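Local coordinates for protein peptidase S15/CocE/NonD (Thaumarchaeota archaeon SCGC AB-539-E09, PDB 4PF1) that probably acts as a serine aminopeptidase of the alpha/beta-hydrolase fold, cleaving residues from the amino ends of peptides, at residues I53-V57 with A97-I101; Q58-L64 with E150-A156; Q461-A465 with V574-S578; W456-R462 with G522-L528. One frame throughout, in Å; residues are numbered along the deposited sequence.

Interaction 1 (I53-V57 with A97-I101)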
loop_
_atom_site.group_PDB
_atom_site.type_symbol
_atom_site.label_atom_id
_atom_site.label_comp_id
_atom_site.label_asym_id
_atom_site.label_seq_id
_atom_site.Cartn_x
_atom_site.Cartn_y
_atom_site.Cartn_z
ATOM N N ILE A 53 -8.424 22.326 -31.078
ATOM C CA ILE A 53 -7.447 23.157 -31.772
ATOM C C ILE A 53 -6.593 23.911 -30.752
ATOM O O ILE A 53 -7.136 24.681 -29.959
ATOM C CB ILE A 53 -8.126 24.137 -32.779
ATOM C CG1 ILE A 53 -9.253 23.445 -33.586
ATOM C CG2 ILE A 53 -7.075 24.778 -33.704
ATOM C CD1 ILE A 53 -10.357 24.373 -34.065
ATOM N N PRO A 54 -5.253 23.721 -30.757
ATOM C CA PRO A 54 -4.406 24.487 -29.824
ATOM C C PRO A 54 -4.482 25.981 -30.142
ATOM O O PRO A 54 -4.521 26.349 -31.313
ATOM C CB PRO A 54 -2.996 23.919 -30.066
ATOM C CG PRO A 54 -3.202 22.650 -30.833
ATOM C CD PRO A 54 -4.443 22.848 -31.627
ATOM N N LYS A 55 -4.567 26.835 -29.113
ATOM C CA LYS A 55 -4.695 28.280 -29.331
ATOM C C LYS A 55 -3.423 28.886 -29.946
ATOM O O LYS A 55 -2.311 28.568 -29.520
ATOM C CB LYS A 55 -5.062 29.006 -28.028
ATOM C CG LYS A 55 -6.545 28.915 -27.687
ATOM C CD LYS A 55 -7.006 30.107 -26.866
ATOM C CE LYS A 55 -8.500 30.105 -26.648
ATOM N NZ LYS A 55 -8.888 29.334 -25.439
ATOM N N GLY A 56 -3.617 29.723 -30.967
ATOM C CA GLY A 56 -2.545 30.431 -31.664
ATOM C C GLY A 56 -1.875 29.672 -32.797
ATOM O O GLY A 56 -1.088 30.256 -33.549
ATOM N N VAL A 57 -2.176 28.371 -32.936
ATOM C CA VAL A 57 -1.555 27.526 -33.954
ATOM C C VAL A 57 -2.167 27.774 -35.353
ATOM O O VAL A 57 -3.317 28.204 -35.476
ATOM C CB VAL A 57 -1.600 26.023 -33.552
ATOM C CG1 VAL A 57 -2.937 25.378 -33.912
ATOM C CG2 VAL A 57 -0.435 25.250 -34.166
ATOM N N ALA A 97 3.273 18.576 -29.900
ATOM C CA ALA A 97 3.634 19.066 -31.237
ATOM C C ALA A 97 2.596 20.084 -31.755
ATOM O O ALA A 97 2.784 20.669 -32.823
ATOM C CB ALA A 97 3.749 17.896 -32.205
ATOM N N ARG A 98 1.504 20.286 -30.979
ATOM C CA ARG A 98 0.405 21.223 -31.249
ATOM C C ARG A 98 -0.389 20.845 -32.522
ATOM O O ARG A 98 -0.788 21.716 -33.301
ATOM C CB ARG A 98 0.896 22.685 -31.286
ATOM C CG ARG A 98 1.559 23.117 -29.976
ATOM C CD ARG A 98 2.132 24.516 -30.046
ATOM N NE ARG A 98 1.086 25.537 -29.975
ATOM C CZ ARG A 98 0.951 26.529 -30.850
ATOM N NH1 ARG A 98 -0.027 27.413 -30.712
ATOM N NH2 ARG A 98 1.800 26.649 -31.864
ATOM N N TYR A 99 -0.665 19.535 -32.686
ATOM C CA TYR A 99 -1.525 19.006 -33.753
ATOM C C TYR A 99 -2.967 19.325 -33.412
ATOM O O TYR A 99 -3.282 19.546 -32.237
ATOM C CB TYR A 99 -1.390 17.462 -33.833
ATOM C CG TYR A 99 -0.236 16.897 -34.640
ATOM C CD1 TYR A 99 0.989 17.557 -34.702
ATOM C CD2 TYR A 99 -0.330 15.645 -35.237
ATOM C CE1 TYR A 99 2.066 17.018 -35.403
ATOM C CE2 TYR A 99 0.744 15.089 -35.926
ATOM C CZ TYR A 99 1.941 15.780 -36.009
ATOM O OH TYR A 99 2.991 15.251 -36.717
ATOM N N ILE A 100 -3.864 19.261 -34.399
ATOM C CA ILE A 100 -5.289 19.355 -34.120
ATOM C C ILE A 100 -5.729 17.926 -33.780
ATOM O O ILE A 100 -5.440 17.002 -34.544
ATOM C CB ILE A 100 -6.082 19.993 -35.301
ATOM C CG1 ILE A 100 -5.836 21.518 -35.364
ATOM C CG2 ILE A 100 -7.583 19.685 -35.192
ATOM C CD1 ILE A 100 -5.936 22.133 -36.768
ATOM N N ILE A 101 -6.318 17.727 -32.593
ATOM C CA ILE A 101 -6.738 16.394 -32.156
ATOM C C ILE A 101 -8.254 16.270 -32.314
ATOM O O ILE A 101 -9.008 17.079 -31.762
ATOM C CB ILE A 101 -6.252 16.081 -30.715
ATOM C CG1 ILE A 101 -4.708 16.215 -30.622
ATOM C CG2 ILE A 101 -6.714 14.677 -30.274
ATOM C CD1 ILE A 101 -4.196 16.692 -29.321
#

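Interaction 2 (Q58-L64 with E150-A156)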
loop_
_atom_site.group_PDB
_atom_site.type_symbol
_atom_site.label_atom_id
_atom_site.label_comp_id
_atom_site.label_asym_id
_atom_site.label_seq_id
_atom_site.Cartn_x
_atom_site.Cartn_y
_atom_site.Cartn_z
ATOM N N GLN A 58 -1.364 27.519 -36.394
ATOM C CA GLN A 58 -1.745 27.634 -37.801
ATOM C C GLN A 58 -0.910 26.659 -38.636
ATOM O O GLN A 58 0.198 26.294 -38.229
ATOM C CB GLN A 58 -1.608 29.086 -38.318
ATOM C CG GLN A 58 -0.233 29.725 -38.126
ATOM C CD GLN A 58 -0.235 31.164 -38.586
ATOM O OE1 GLN A 58 -0.014 31.469 -39.762
ATOM N NE2 GLN A 58 -0.501 32.081 -37.668
ATOM N N ASN A 59 -1.469 26.200 -39.778
ATOM C CA ASN A 59 -0.832 25.258 -40.711
ATOM C C ASN A 59 -0.297 23.992 -39.979
ATOM O O ASN A 59 0.825 23.548 -40.241
ATOM C CB ASN A 59 0.289 25.962 -41.505
ATOM C CG ASN A 59 0.570 25.355 -42.857
ATOM O OD1 ASN A 59 -0.337 25.112 -43.664
ATOM N ND2 ASN A 59 1.843 25.156 -43.157
ATOM N N THR A 60 -1.109 23.429 -39.060
ATOM C CA THR A 60 -0.741 22.236 -38.279
ATOM C C THR A 60 -1.572 21.010 -38.754
ATOM O O THR A 60 -2.725 21.178 -39.156
ATOM C CB THR A 60 -0.888 22.524 -36.750
ATOM O OG1 THR A 60 -0.239 21.508 -35.990
ATOM C CG2 THR A 60 -2.334 22.665 -36.297
ATOM N N PRO A 61 -1.025 19.771 -38.730
ATOM C CA PRO A 61 -1.825 18.620 -39.193
ATOM C C PRO A 61 -2.932 18.201 -38.217
ATOM O O PRO A 61 -3.005 18.706 -37.091
ATOM C CB PRO A 61 -0.787 17.513 -39.356
ATOM C CG PRO A 61 0.287 17.858 -38.408
ATOM C CD PRO A 61 0.343 19.359 -38.346
ATOM N N ILE A 62 -3.789 17.259 -38.661
ATOM C CA ILE A 62 -4.889 16.707 -37.868
ATOM C C ILE A 62 -4.593 15.243 -37.517
ATOM O O ILE A 62 -4.136 14.481 -38.371
ATOM C CB ILE A 62 -6.246 16.852 -38.628
ATOM C CG1 ILE A 62 -6.661 18.339 -38.773
ATOM C CG2 ILE A 62 -7.376 16.013 -37.974
ATOM C CD1 ILE A 62 -7.671 18.610 -39.912
ATOM N N VAL A 63 -4.874 14.850 -36.269
ATOM C CA VAL A 63 -4.738 13.464 -35.833
ATOM C C VAL A 63 -6.155 12.978 -35.415
ATOM O O VAL A 63 -6.739 13.501 -34.465
ATOM C CB VAL A 63 -3.621 13.258 -34.762
ATOM C CG1 VAL A 63 -3.869 14.074 -33.496
ATOM C CG2 VAL A 63 -3.416 11.783 -34.444
ATOM N N LEU A 64 -6.742 12.080 -36.229
ATOM C CA LEU A 64 -8.121 11.608 -36.086
ATOM C C LEU A 64 -8.226 10.234 -35.418
ATOM O O LEU A 64 -7.498 9.308 -35.767
ATOM C CB LEU A 64 -8.801 11.568 -37.487
ATOM C CG LEU A 64 -10.210 10.931 -37.599
ATOM C CD1 LEU A 64 -11.263 11.755 -36.865
ATOM C CD2 LEU A 64 -10.610 10.750 -39.045
ATOM N N GLU A 150 -7.039 26.273 -39.469
ATOM C CA GLU A 150 -5.750 26.160 -38.776
ATOM C C GLU A 150 -4.944 24.940 -39.260
ATOM O O GLU A 150 -3.766 24.817 -38.919
ATOM C CB GLU A 150 -5.955 26.084 -37.249
ATOM C CG GLU A 150 -6.543 27.344 -36.624
ATOM C CD GLU A 150 -8.051 27.494 -36.730
ATOM O OE1 GLU A 150 -8.747 26.469 -36.919
ATOM O OE2 GLU A 150 -8.537 28.642 -36.627
ATOM N N SER A 151 -5.568 24.048 -40.049
ATOM C CA SER A 151 -4.904 22.837 -40.529
ATOM C C SER A 151 -4.098 23.076 -41.816
ATOM O O SER A 151 -4.363 24.030 -42.549
ATOM C CB SER A 151 -5.915 21.713 -40.741
ATOM O OG SER A 151 -6.678 21.869 -41.926
ATOM N N ASN A 152 -3.115 22.189 -42.084
ATOM C CA ASN A 152 -2.279 22.227 -43.288
ATOM C C ASN A 152 -2.886 21.326 -44.390
ATOM O O ASN A 152 -2.272 21.123 -45.442
ATOM C CB ASN A 152 -0.826 21.806 -42.957
ATOM C CG ASN A 152 -0.655 20.377 -42.467
ATOM O OD1 ASN A 152 -1.613 19.639 -42.232
ATOM N ND2 ASN A 152 0.584 19.961 -42.296
ATOM N N GLY A 153 -4.083 20.796 -44.122
ATOM C CA GLY A 153 -4.808 19.925 -45.040
ATOM C C GLY A 153 -4.344 18.480 -45.032
ATOM O O GLY A 153 -4.734 17.706 -45.909
ATOM N N ARG A 154 -3.500 18.105 -44.049
ATOM C CA ARG A 154 -2.967 16.742 -43.915
ATOM C C ARG A 154 -3.537 16.075 -42.661
ATOM O O ARG A 154 -3.648 16.721 -41.617
ATOM C CB ARG A 154 -1.431 16.751 -43.882
ATOM C CG ARG A 154 -0.791 17.322 -45.144
ATOM C CD ARG A 154 0.699 17.085 -45.142
ATOM N NE ARG A 154 1.376 17.824 -46.203
ATOM C CZ ARG A 154 2.683 17.766 -46.433
ATOM N NH1 ARG A 154 3.462 16.995 -45.683
ATOM N NH2 ARG A 154 3.222 18.474 -47.416
ATOM N N VAL A 155 -3.946 14.796 -42.780
ATOM C CA VAL A 155 -4.586 14.052 -41.688
ATOM C C VAL A 155 -3.902 12.694 -41.480
ATOM O O VAL A 155 -3.469 12.056 -42.442
ATOM C CB VAL A 155 -6.121 13.868 -41.962
ATOM C CG1 VAL A 155 -6.802 13.048 -40.860
ATOM C CG2 VAL A 155 -6.827 15.210 -42.137
ATOM N N ALA A 156 -3.829 12.254 -40.212
ATOM C CA ALA A 156 -3.355 10.929 -39.829
ATOM C C ALA A 156 -4.366 10.297 -38.890
ATOM O O ALA A 156 -4.992 11.006 -38.102
ATOM C CB ALA A 156 -1.997 11.016 -39.160
#

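Interaction 3 (Q461-A465 with V574-S578)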
loop_
_atom_site.group_PDB
_atom_site.type_symbol
_atom_site.label_atom_id
_atom_site.label_comp_id
_atom_site.label_asym_id
_atom_site.label_seq_id
_atom_site.Cartn_x
_atom_site.Cartn_y
_atom_site.Cartn_z
ATOM N N GLN A 461 2.166 -19.196 -12.859
ATOM C CA GLN A 461 1.419 -20.400 -13.202
ATOM C C GLN A 461 1.705 -21.553 -12.215
ATOM O O GLN A 461 1.363 -22.702 -12.503
ATOM C CB GLN A 461 1.702 -20.818 -14.664
ATOM C CG GLN A 461 1.196 -19.800 -15.715
ATOM C CD GLN A 461 -0.280 -19.486 -15.585
ATOM O OE1 GLN A 461 -1.145 -20.326 -15.842
ATOM N NE2 GLN A 461 -0.600 -18.258 -15.178
ATOM N N ARG A 462 2.241 -21.232 -11.023
ATOM C CA ARG A 462 2.493 -22.233 -9.982
ATOM C C ARG A 462 1.178 -22.831 -9.434
ATOM O O ARG A 462 1.174 -23.994 -9.022
ATOM C CB ARG A 462 3.324 -21.640 -8.832
ATOM C CG ARG A 462 4.835 -21.783 -9.033
ATOM C CD ARG A 462 5.641 -21.235 -7.867
ATOM N NE ARG A 462 5.525 -19.781 -7.753
ATOM C CZ ARG A 462 6.413 -18.999 -7.146
ATOM N NH1 ARG A 462 7.499 -19.521 -6.593
ATOM N NH2 ARG A 462 6.225 -17.686 -7.099
ATOM N N HIS A 463 0.060 -22.046 -9.460
ATOM C CA HIS A 463 -1.250 -22.478 -8.952
ATOM C C HIS A 463 -1.849 -23.629 -9.786
ATOM O O HIS A 463 -2.553 -24.474 -9.235
ATOM C CB HIS A 463 -2.235 -21.293 -8.831
ATOM C CG HIS A 463 -2.801 -20.783 -10.126
ATOM N ND1 HIS A 463 -4.082 -21.127 -10.538
ATOM C CD2 HIS A 463 -2.281 -19.902 -11.012
ATOM C CE1 HIS A 463 -4.284 -20.471 -11.670
ATOM N NE2 HIS A 463 -3.228 -19.728 -12.002
ATOM N N THR A 464 -1.511 -23.695 -11.084
ATOM C CA THR A 464 -1.960 -24.774 -11.963
ATOM C C THR A 464 -0.919 -25.898 -12.011
ATOM O O THR A 464 -1.272 -27.039 -12.293
ATOM C CB THR A 464 -2.266 -24.245 -13.374
ATOM O OG1 THR A 464 -1.156 -23.491 -13.852
ATOM C CG2 THR A 464 -3.517 -23.402 -13.419
ATOM N N ALA A 465 0.360 -25.581 -11.726
ATOM C CA ALA A 465 1.467 -26.547 -11.764
ATOM C C ALA A 465 1.261 -27.742 -10.817
ATOM O O ALA A 465 1.619 -28.866 -11.179
ATOM C CB ALA A 465 2.778 -25.855 -11.435
ATOM N N VAL A 574 6.491 -25.948 -20.094
ATOM C CA VAL A 574 5.301 -26.168 -20.898
ATOM C C VAL A 574 4.204 -26.742 -19.982
ATOM O O VAL A 574 4.438 -27.733 -19.281
ATOM C CB VAL A 574 5.573 -27.068 -22.139
ATOM C CG1 VAL A 574 4.269 -27.503 -22.812
ATOM C CG2 VAL A 574 6.477 -26.357 -23.138
ATOM N N GLN A 575 3.036 -26.085 -19.953
ATOM C CA GLN A 575 1.876 -26.545 -19.191
ATOM C C GLN A 575 0.716 -26.813 -20.146
ATOM O O GLN A 575 0.473 -26.012 -21.050
ATOM C CB GLN A 575 1.477 -25.533 -18.103
ATOM C CG GLN A 575 2.331 -25.633 -16.835
ATOM C CD GLN A 575 1.873 -24.726 -15.710
ATOM O OE1 GLN A 575 0.697 -24.366 -15.592
ATOM N NE2 GLN A 575 2.792 -24.378 -14.823
ATOM N N VAL A 576 0.052 -27.977 -19.999
ATOM C CA VAL A 576 -1.099 -28.357 -20.833
ATOM C C VAL A 576 -2.314 -28.673 -19.928
ATOM O O VAL A 576 -2.197 -29.430 -18.963
ATOM C CB VAL A 576 -0.772 -29.518 -21.822
ATOM C CG1 VAL A 576 -2.046 -30.144 -22.404
ATOM C CG2 VAL A 576 0.139 -29.034 -22.946
ATOM N N GLN A 577 -3.470 -28.065 -20.246
ATOM C CA GLN A 577 -4.723 -28.259 -19.515
ATOM C C GLN A 577 -5.913 -28.262 -20.495
ATOM O O GLN A 577 -5.710 -28.024 -21.690
ATOM C CB GLN A 577 -4.890 -27.199 -18.408
ATOM C CG GLN A 577 -4.783 -25.756 -18.883
ATOM C CD GLN A 577 -4.705 -24.794 -17.730
ATOM O OE1 GLN A 577 -3.785 -24.843 -16.912
ATOM N NE2 GLN A 577 -5.658 -23.877 -17.650
ATOM N N SER A 578 -7.137 -28.563 -20.005
ATOM C CA SER A 578 -8.314 -28.689 -20.874
ATOM C C SER A 578 -9.437 -27.664 -20.586
ATOM O O SER A 578 -10.535 -27.782 -21.146
ATOM C CB SER A 578 -8.874 -30.103 -20.798
ATOM O OG SER A 578 -8.050 -31.020 -21.497
#

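Interaction 4 (W456-R462 with G522-L528)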
loop_
_atom_site.group_PDB
_atom_site.type_symbol
_atom_site.label_atom_id
_atom_site.label_comp_id
_atom_site.label_asym_id
_atom_site.label_seq_id
_atom_site.Cartn_x
_atom_site.Cartn_y
_atom_site.Cartn_z
ATOM N N TRP A 456 -2.676 -10.144 -16.364
ATOM C CA TRP A 456 -2.951 -11.583 -16.308
ATOM C C TRP A 456 -2.059 -12.466 -17.202
ATOM O O TRP A 456 -1.733 -13.575 -16.782
ATOM C CB TRP A 456 -4.451 -11.866 -16.535
ATOM C CG TRP A 456 -4.868 -12.473 -17.846
ATOM C CD1 TRP A 456 -5.510 -11.835 -18.867
ATOM C CD2 TRP A 456 -4.923 -13.875 -18.155
ATOM N NE1 TRP A 456 -5.892 -12.743 -19.829
ATOM C CE2 TRP A 456 -5.527 -14.001 -19.426
ATOM C CE3 TRP A 456 -4.472 -15.037 -17.502
ATOM C CZ2 TRP A 456 -5.674 -15.237 -20.066
ATOM C CZ3 TRP A 456 -4.620 -16.260 -18.137
ATOM C CH2 TRP A 456 -5.222 -16.355 -19.398
ATOM N N LEU A 457 -1.614 -11.984 -18.376
ATOM C CA LEU A 457 -0.792 -12.820 -19.256
ATOM C C LEU A 457 0.642 -13.068 -18.727
ATOM O O LEU A 457 1.345 -13.915 -19.284
ATOM C CB LEU A 457 -0.757 -12.282 -20.695
ATOM C CG LEU A 457 -2.038 -12.526 -21.522
ATOM C CD1 LEU A 457 -1.854 -12.054 -22.936
ATOM C CD2 LEU A 457 -2.442 -14.006 -21.522
ATOM N N VAL A 458 1.052 -12.385 -17.632
ATOM C CA VAL A 458 2.362 -12.627 -17.008
ATOM C C VAL A 458 2.171 -13.249 -15.597
ATOM O O VAL A 458 3.121 -13.314 -14.817
ATOM C CB VAL A 458 3.312 -11.386 -16.993
ATOM C CG1 VAL A 458 3.647 -10.934 -18.410
ATOM C CG2 VAL A 458 2.744 -10.233 -16.168
ATOM N N ASP A 459 0.948 -13.759 -15.307
ATOM C CA ASP A 459 0.605 -14.402 -14.030
ATOM C C ASP A 459 1.517 -15.585 -13.709
ATOM O O ASP A 459 1.948 -16.303 -14.615
ATOM C CB ASP A 459 -0.847 -14.915 -14.061
ATOM C CG ASP A 459 -1.907 -13.988 -13.497
ATOM O OD1 ASP A 459 -1.570 -12.829 -13.162
ATOM O OD2 ASP A 459 -3.071 -14.419 -13.393
ATOM N N ASP A 460 1.762 -15.813 -12.409
ATOM C CA ASP A 460 2.500 -16.969 -11.922
ATOM C C ASP A 460 1.628 -18.204 -12.153
ATOM O O ASP A 460 0.452 -18.206 -11.787
ATOM C CB ASP A 460 2.868 -16.785 -10.431
ATOM C CG ASP A 460 3.574 -17.958 -9.776
ATOM O OD1 ASP A 460 4.309 -18.686 -10.485
ATOM O OD2 ASP A 460 3.440 -18.114 -8.546
ATOM N N GLN A 461 2.166 -19.196 -12.859
ATOM C CA GLN A 461 1.419 -20.400 -13.202
ATOM C C GLN A 461 1.705 -21.553 -12.215
ATOM O O GLN A 461 1.363 -22.702 -12.503
ATOM C CB GLN A 461 1.702 -20.818 -14.664
ATOM C CG GLN A 461 1.196 -19.800 -15.715
ATOM C CD GLN A 461 -0.280 -19.486 -15.585
ATOM O OE1 GLN A 461 -1.145 -20.326 -15.842
ATOM N NE2 GLN A 461 -0.600 -18.258 -15.178
ATOM N N ARG A 462 2.241 -21.232 -11.023
ATOM C CA ARG A 462 2.493 -22.233 -9.982
ATOM C C ARG A 462 1.178 -22.831 -9.434
ATOM O O ARG A 462 1.174 -23.994 -9.022
ATOM C CB ARG A 462 3.324 -21.640 -8.832
ATOM C CG ARG A 462 4.835 -21.783 -9.033
ATOM C CD ARG A 462 5.641 -21.235 -7.867
ATOM N NE ARG A 462 5.525 -19.781 -7.753
ATOM C CZ ARG A 462 6.413 -18.999 -7.146
ATOM N NH1 ARG A 462 7.499 -19.521 -6.593
ATOM N NH2 ARG A 462 6.225 -17.686 -7.099
ATOM N N GLY A 522 11.494 -15.644 -6.604
ATOM C CA GLY A 522 12.118 -16.963 -6.635
ATOM C C GLY A 522 11.112 -18.063 -6.915
ATOM O O GLY A 522 10.095 -18.165 -6.220
ATOM N N GLY A 523 11.372 -18.845 -7.966
ATOM C CA GLY A 523 10.510 -19.948 -8.387
ATOM C C GLY A 523 9.359 -19.552 -9.291
ATOM O O GLY A 523 8.655 -20.421 -9.812
ATOM N N TYR A 524 9.167 -18.234 -9.487
ATOM C CA TYR A 524 8.107 -17.613 -10.283
ATOM C C TYR A 524 7.979 -18.264 -11.674
ATOM O O TYR A 524 8.941 -18.307 -12.447
ATOM C CB TYR A 524 8.377 -16.091 -10.365
ATOM C CG TYR A 524 7.566 -15.256 -11.336
ATOM C CD1 TYR A 524 6.187 -15.431 -11.457
ATOM C CD2 TYR A 524 8.139 -14.172 -11.996
ATOM C CE1 TYR A 524 5.424 -14.614 -12.296
ATOM C CE2 TYR A 524 7.384 -13.337 -12.817
ATOM C CZ TYR A 524 6.028 -13.565 -12.971
ATOM O OH TYR A 524 5.298 -12.744 -13.798
ATOM N N GLN A 525 6.799 -18.843 -11.935
ATOM C CA GLN A 525 6.464 -19.497 -13.197
ATOM C C GLN A 525 5.751 -18.487 -14.098
ATOM O O GLN A 525 4.527 -18.535 -14.268
ATOM C CB GLN A 525 5.607 -20.753 -12.955
ATOM C CG GLN A 525 6.405 -21.933 -12.401
ATOM C CD GLN A 525 5.574 -23.186 -12.241
ATOM O OE1 GLN A 525 4.504 -23.337 -12.831
ATOM N NE2 GLN A 525 6.081 -24.142 -11.476
ATOM N N GLN A 526 6.529 -17.534 -14.624
ATOM C CA GLN A 526 6.041 -16.440 -15.454
ATOM C C GLN A 526 5.523 -16.935 -16.794
ATOM O O GLN A 526 6.313 -17.396 -17.624
ATOM C CB GLN A 526 7.166 -15.417 -15.679
ATOM C CG GLN A 526 6.736 -14.178 -16.470
ATOM C CD GLN A 526 7.788 -13.749 -17.458
ATOM O OE1 GLN A 526 8.976 -13.598 -17.127
ATOM N NE2 GLN A 526 7.373 -13.534 -18.696
ATOM N N MET A 527 4.205 -16.782 -17.038
ATOM C CA MET A 527 3.626 -17.131 -18.331
ATOM C C MET A 527 4.198 -16.182 -19.387
ATOM O O MET A 527 4.382 -14.992 -19.104
ATOM C CB MET A 527 2.095 -17.078 -18.293
ATOM C CG MET A 527 1.453 -17.860 -19.429
ATOM S SD MET A 527 -0.245 -18.358 -19.078
ATOM C CE MET A 527 -1.093 -16.771 -19.278
ATOM N N LEU A 528 4.558 -16.720 -20.561
ATOM C CA LEU A 528 5.221 -15.941 -21.607
ATOM C C LEU A 528 4.427 -15.945 -22.922
ATOM O O LEU A 528 4.320 -14.906 -23.576
ATOM C CB LEU A 528 6.641 -16.504 -21.823
ATOM C CG LEU A 528 7.548 -15.747 -22.782
ATOM C CD1 LEU A 528 8.109 -14.485 -22.136
ATOM C CD2 LEU A 528 8.667 -16.630 -23.258
HETATM O O HOH W 1 8.195 -16.320 -5.785
#

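Interaction 1 (I53-V57 with A97-I101)
Val-57 and the side chain of Arg-98 slide past each other in opposite directions, and their overlap carries much of this contact. The valine lies over one face of the guanidinium, off its centre: CB stands 3.3 Å above the plane, and Val-57 CG2 comes to 3.5 Å from Arg-98 NH2. A bend at chi3 (75°) brings the guanidinium alongside the type II turn that runs from Pro-54 to Val-57. At the guanidinium edge, and in its plane, lies the carbonyl of Lys-55; Arg-98 NH1 reaches Lys-55 O at 2.8 Å, but the N-H...O angle of 128° makes the bond weak. Nor does the neighbouring amide add to it, since Val-57 N and Arg-98 NH1 are both donors.

Pro-54 points toward the other segment and sets its ring against the backbone, with Pro-54 CG 3.4 Å from Tyr-99 O. Deeper in, Ile-53 and Ile-100 lie side by side and point the same way, Ile-53 CG2 meeting Ile-100 CG1 at 3.9 Å.

Arg-98 itself, with positive phi, closes a Schellman motif at the end of helix 92-96, just before strand 100-105 begins. That strand lies between strands 46-54 and 60-67 in the mixed sheet, Ile-100 pairing by its backbone with Pro-61 and Val-63, while helix 347-365 packs on Tyr-99.

Interaction 2 (Q58-L64 with E150-A156)
Parallel pairing of strands 60-67 and 154-160, part of the central sheet of the alpha/beta-hydrolase fold, is entered here through a beta bulge: Thr-60 bridges Ser-151, yet Ile-62 bridges Val-155, a shift of two residues. Strand 60-64 and strand 154-156 cross at -29°, with axes 4.7 Å apart.

Five backbone hydrogen bonds join the segments. Three of them, Ile-62 N to Arg-154 O, Ala-156 N to Ile-62 O and Leu-64 N to Ala-156 O (2.8 Å), form a regular parallel ladder. Before the bulge, Thr-60 N donates to Glu-150 O, and Asn-152 N reaches Thr-60 O at 3.1 Å from well above the carbonyl plane, a sign of the local distortion.

The apolar contacts gather on one face. Ile-62 CB rests 3.9 Å from Val-155 CG2, and Ile-62 CD1 extends to Ser-151 CB at 3.7 Å. Helix 133-147 covers Val-155, while helix 347-365 lies against Ala-156, which points to the other face.

Polar side chains work at the corner, where Gly-153 has positive phi. Asn-59 OD1 meets Asn-152 CB at 3.4 Å, the two amide planes 86° apart. Asn-152 ND2 is taken by Leu-364 O. With CG between the backbone N and the carbonyl carbon (chi1 64°), Asn-152 brings OD1 to 3.0 Å from Arg-154 N, which donates from above the side-chain amide plane and completes an Asx turn.

Interaction 3 (Q461-A465 with V574-S578)
Helix 462-465, with Gln-461 at its N-cap position, stands off strand 571-577 of the four-stranded antiparallel sheet in the C-terminal non-catalytic domain; the nearest CA atoms, those of Ala-465 and Gln-575, are 7.4 Å apart, so side chains must span the gap. Gln-575 does most of this. Its chain is extended beyond CG (chi2 -175°), which carries the amide to the first turn of the helix. There Gln-575 NE2 donates to Gln-461 O at 3.2 Å, with an N-H...O angle of 163°. The acceptor lies in the glutamine amide plane, but the donor sits above the Gln-461 carbonyl plane. That same oxygen accepts the helical bond from Ala-465 N, at 3.1 Å.

The other end of the amide faces Thr-464, whose OG1 is 2.7 Å from Gln-575 OE1 and 3.0 Å from Gln-461 O. Thr-464 CG2 meets Gln-577 OE1 at 3.8 Å, the side chains crossing at about a right angle.

Lys-506 NZ, on strand 502-510, hydrogen-bonds OE1 of Gln-461, Gln-575 and Gln-577, and Gln-577 NE2 donates to Ser-579 O. One buried lysine, probably charged, is thus received by three neutral amide oxygens, and bonds at both ends of the Gln-575 amide would fix its rotation.

Interaction 4 (W456-R462 with G522-L528)
An edge strand of the four-stranded antiparallel sheet in the C-terminal non-catalytic domain, strand 525-534, takes up the loop 456-462 through a single beta bridge between Asp-460 and Gln-526. Gln-461 N donates to Gln-525 O at 2.8 Å, and Met-527 N reaches Asp-459 O in a weaker bond.

Asp-460 works in two directions. With its CG anti to the backbone N (chi1 177°), Asp-460 OD1 accepts from Gln-525 N at 2.9 Å, on the anti side but tilted well out of the carboxylate plane. Asp-460 OD2 is gripped side-on by Arg-462, using its syn lone pair toward Arg-462 NE (2.8 Å) and being met from above the carboxylate plane by NH2. This salt bridge orients the guanidinium, one face of which lies over the peptide of Gly-523 and Tyr-524. Arg-462 also packs on Pro-442 of the second subunit.

Tyr-524 presents its ring edge to the loop, with Asp-460 CB 3.7 Å from Tyr-524 CD1.

Met-527, bent at chi3 (75°), passes its sulfur by the amide of Gln-461, whose OE1 is held by Lys-506; Met-527 SD lies 3.7 Å from Gln-461 CD. Met-527 CE sits obliquely at Trp-456 CZ3, also at 3.7 Å. Tyr-438 and Trp-580 meet the same indole edge-to-face.

At the Gly-522 end of the contact, Arg-462 NH1 donates to Gly-522 O (3.0 Å) on a lone pair, while water 1 joins Arg-462 NH2 to that same oxygen.

Interactions 1 and 2 share the mixed sheet of the alpha/beta-hydrolase part, their centres 9 Å apart; Arg-98 O and Thr-60 OG1 join them through a probable hydrogen bond. Both are partly buried, with apolar strand residues inside and exposed turns outside, but interaction 2 rests on a strand ladder and interaction 1 chiefly on side-chain packing. Interactions 3 and 4 are buried, lie in the C-terminal domain, share Gln-461 and Arg-462, and reach one antiparallel sheet at different strands; both also touch the second subunit. Their chemistry is more polar: amides around a lysine in 3, a salt bridge beside a methionine methyl packed on a tryptophan in 4. Centres of interactions 1 and 3 are about 51 Å apart.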